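Local coordinates for sulfate permease family protein (PDB 4DGH), which probably transports anions across the membrane as a SulP-family permease, of which this piece is the STAS domain, at residues I82-S87 with K104-Q109. Sequence-based numbering, arbitrary orientation. Where two conformers were deposited one is given.
Sequences IKVLIS and KLVGEQ
The backbone N of V84 gives its hydrogen to water 1, with 2.9 Å between V84 N and the water oxygen. The same water sends a long, weak bond to the carbonyl of V106, 3.4 Å from V106 O. A single water thus bridges strand 83-87 to the last turn of helix 102-106. V106 O also accepts a hydrogen bond from N110 ND2, so the weak water bond is not its sole partner.

Apart from the water, the contact is mostly apolar and centres on V106. Its CA lies 6.2 Å from the CA of V84, and its side chain points at the strand. The CB of V106 sits 3.6 Å from V84 O. V106 CG1 lies beside its own backbone N (chi1 -62°) and meets both strand residues. It is 4.1 Å from V84 CG1 and 4.0 Å from I86 CD1. The second branch, V106 CG2, also packs on I86 CD1, at 4.1 Å. I86 CD1 therefore sits over the notch between the two methyls of V106. V84 and I86 each cross the V106 side chain at about a right angle. I86 reaches it through an extended chain (chi2 175°), which carries CD1 out to the valine. All three side chains are buried.

F77 and H78 of helix 64-78 also pack on V84, and I102 on I86. At G107 the backbone leaves the helix with positive phi (104°) and continues through the 3-10 residues 108-109 toward strand 111-112. Just before that strand, N110 makes a backbone hydrogen bond with I86. The arrangement is a helix packed over the parallel sheet, within a right-handed beta-alpha-beta crossover from strand 83-87 to strand 111-112, as in the alpha/beta fold of STAS domains.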
ATOM      1  N   ILE A  82       6.883  10.120 -24.027  1.00 22.35           N
ATOM      2  CA  ILE A  82       7.774  10.361 -22.850  1.00 21.24           C
ATOM      3  C   ILE A  82       9.083   9.607 -23.029  1.00 21.06           C
ATOM      4  O   ILE A  82       9.076   8.393 -23.313  1.00 20.16           O
ATOM      5  CB  ILE A  82       7.106   9.972 -21.550  1.00 21.80           C
ATOM      6  CG1 ILE A  82       5.701  10.563 -21.505  1.00 21.90           C
ATOM      7  CG2 ILE A  82       7.987  10.415 -20.338  1.00 21.36           C
ATOM      8  CD1 ILE A  82       4.783   9.925 -20.469  1.00 22.42           C
ATOM      9  N   LYS A  83      10.193  10.348 -22.889  1.00 21.85           N
ATOM     10  CA  LYS A  83      11.518   9.756 -22.830  1.00 20.63           C
ATOM     11  C   LYS A  83      11.781   9.282 -21.406  1.00 20.04           C
ATOM     12  O   LYS A  83      11.582  10.038 -20.450  1.00 21.47           O
ATOM     13  CB  LYS A  83      12.538  10.841 -23.195  1.00 21.89           C
ATOM     14  CG  LYS A  83      13.976  10.433 -23.087  1.00 24.91           C
ATOM     15  CD  LYS A  83      14.888  11.524 -23.715  1.00 28.30           C
ATOM     16  CE  LYS A  83      16.270  10.967 -23.907  1.00 31.61           C
ATOM     17  NZ  LYS A  83      17.166  11.940 -24.659  1.00 33.90           N
ATOM     18  N   VAL A  84      12.192   8.041 -21.265  1.00 18.48           N
ATOM     19  CA  VAL A  84      12.325   7.414 -19.983  1.00 18.32           C
ATOM     20  C   VAL A  84      13.801   7.203 -19.708  1.00 18.52           C
ATOM     21  O   VAL A  84      14.525   6.642 -20.599  1.00 19.30           O
ATOM     22  CB  VAL A  84      11.567   6.098 -19.914  1.00 19.29           C
ATOM     23  CG1 VAL A  84      11.825   5.379 -18.558  1.00 18.19           C
ATOM     24  CG2 VAL A  84      10.082   6.291 -20.269  1.00 18.70           C
ATOM     25  N   LEU A  85      14.290   7.788 -18.602  1.00 16.64           N
ATOM     26  CA  LEU A  85      15.623   7.469 -18.111  1.00 17.28           C
ATOM     27  C   LEU A  85      15.491   6.498 -16.917  1.00 17.83           C
ATOM     28  O   LEU A  85      14.508   6.553 -16.197  1.00 19.04           O
ATOM     29  CB  LEU A  85      16.378   8.711 -17.614  1.00 18.09           C
ATOM     30  CG  LEU A  85      16.939   9.762 -18.586  1.00 21.68           C
ATOM     31  CD1 LEU A  85      16.230   9.913 -19.909  1.00 20.67           C
ATOM     32  CD2 LEU A  85      17.317  11.081 -17.935  1.00 19.90           C
ATOM     33  N   ILE A  86      16.530   5.676 -16.694  1.00 16.43           N
ATOM     34  CA  ILE A  86      16.536   4.801 -15.575  1.00 17.29           C
ATOM     35  C   ILE A  86      17.777   5.132 -14.747  1.00 18.61           C
ATOM     36  O   ILE A  86      18.903   5.339 -15.321  1.00 19.95           O
ATOM     37  CB  ILE A  86      16.615   3.387 -16.098  1.00 18.07           C
ATOM     38  CG1 ILE A  86      15.258   2.967 -16.756  1.00 19.28           C
ATOM     39  CG2 ILE A  86      17.071   2.443 -14.983  1.00 18.42           C
ATOM     40  CD1 ILE A  86      15.418   1.578 -17.389  1.00 19.91           C
ATOM     41  N   SER A  87      17.635   5.182 -13.427  1.00 17.88           N
ATOM     42  CA  SER A  87      18.821   5.380 -12.557  1.00 18.07           C
ATOM     43  C   SER A  87      18.824   4.410 -11.402  1.00 19.32           C
ATOM     44  O   SER A  87      17.803   3.933 -11.024  1.00 17.94           O
ATOM     45  CB  SER A  87      18.836   6.799 -11.988  1.00 19.16           C
ATOM     46  OG  SER A  87      17.658   7.124 -11.221  1.00 20.52           O
ATOM     47  N   LYS A 104      17.993  -1.845 -24.043  0.70 25.93           N
ATOM     48  CA  LYS A 104      17.612  -1.669 -25.453  0.70 27.87           C
ATOM     49  C   LYS A 104      16.439  -0.768 -25.543  0.70 26.43           C
ATOM     50  O   LYS A 104      16.474   0.204 -26.274  0.70 26.77           O
ATOM     51  CB  LYS A 104      17.248  -3.017 -26.130  0.70 30.55           C
ATOM     52  CG  LYS A 104      16.766  -2.840 -27.568  0.70 31.83           C
ATOM     53  CD  LYS A 104      15.956  -4.036 -28.048  0.70 36.60           C
ATOM     54  CE  LYS A 104      15.544  -3.810 -29.492  0.70 38.56           C
ATOM     55  NZ  LYS A 104      15.241  -5.122 -30.106  0.70 38.66           N
ATOM     56  N   LEU A 105      15.400  -1.059 -24.756  1.00 25.58           N
ATOM     57  CA  LEU A 105      14.168  -0.303 -24.853  1.00 25.60           C
ATOM     58  C   LEU A 105      14.359   1.160 -24.570  1.00 25.10           C
ATOM     59  O   LEU A 105      13.808   1.997 -25.259  1.00 24.24           O
ATOM     60  CB  LEU A 105      13.177  -0.880 -23.860  1.00 25.35           C
ATOM     61  CG  LEU A 105      11.754  -0.382 -23.809  1.00 27.56           C
ATOM     62  CD1 LEU A 105      11.209  -0.307 -25.248  1.00 34.12           C
ATOM     63  CD2 LEU A 105      10.992  -1.350 -22.872  1.00 28.33           C
ATOM     64  N   VAL A 106      15.095   1.501 -23.524  1.00 22.32           N
ATOM     65  CA  VAL A 106      15.168   2.905 -23.233  1.00 24.26           C
ATOM     66  C   VAL A 106      16.363   3.594 -23.877  1.00 23.59           C
ATOM     67  O   VAL A 106      16.378   4.820 -23.995  1.00 24.04           O
ATOM     68  CB  VAL A 106      15.229   3.248 -21.729  1.00 23.35           C
ATOM     69  CG1 VAL A 106      13.962   2.790 -20.952  1.00 22.63           C
ATOM     70  CG2 VAL A 106      16.487   2.699 -21.154  1.00 22.30           C
ATOM     71  N   GLY A 107      17.359   2.803 -24.290  1.00 22.64           N
ATOM     72  CA  GLY A 107      18.540   3.393 -24.925  1.00 23.24           C
ATOM     73  C   GLY A 107      19.682   3.389 -23.900  1.00 24.07           C
ATOM     74  O   GLY A 107      19.496   3.831 -22.776  1.00 21.14           O
ATOM     75  N   GLU A 108      20.871   2.844 -24.255  1.00 24.49           N
ATOM     76  CA  GLU A 108      22.045   2.813 -23.303  1.00 24.85           C
ATOM     77  C   GLU A 108      22.358   4.166 -22.742  1.00 23.66           C
ATOM     78  O   GLU A 108      22.763   4.265 -21.574  1.00 22.61           O
ATOM     79  CB  GLU A 108      23.382   2.356 -23.978  1.00 28.51           C
ATOM     80  CG  GLU A 108      23.114   1.206 -24.895  1.00 33.36           C
ATOM     81  CD  GLU A 108      24.273   0.764 -25.793  1.00 38.82           C
ATOM     82  OE1 GLU A 108      25.222   1.570 -26.049  1.00 35.92           O
ATOM     83  OE2 GLU A 108      24.153  -0.437 -26.249  1.00 39.62           O
ATOM     84  N   GLN A 109      22.209   5.190 -23.568  1.00 23.41           N
ATOM     85  CA  GLN A 109      22.618   6.547 -23.179  1.00 25.90           C
ATOM     86  C   GLN A 109      21.654   7.141 -22.079  1.00 26.32           C
ATOM     87  O   GLN A 109      21.971   8.148 -21.449  1.00 24.38           O
ATOM     88  CB  GLN A 109      22.718   7.462 -24.399  1.00 30.54           C
ATOM     89  CG  GLN A 109      21.367   7.738 -25.096  1.00 34.36           C
ATOM     90  CD  GLN A 109      20.917   6.627 -26.119  1.00 39.37           C
ATOM     91  OE1 GLN A 109      21.287   5.450 -26.048  1.00 40.16           O
ATOM     92  NE2 GLN A 109      20.149   7.048 -27.101  1.00 44.23           N
TER
HETATM   93  O   HOH W   1      13.334   6.157 -23.196  1.00 26.40           O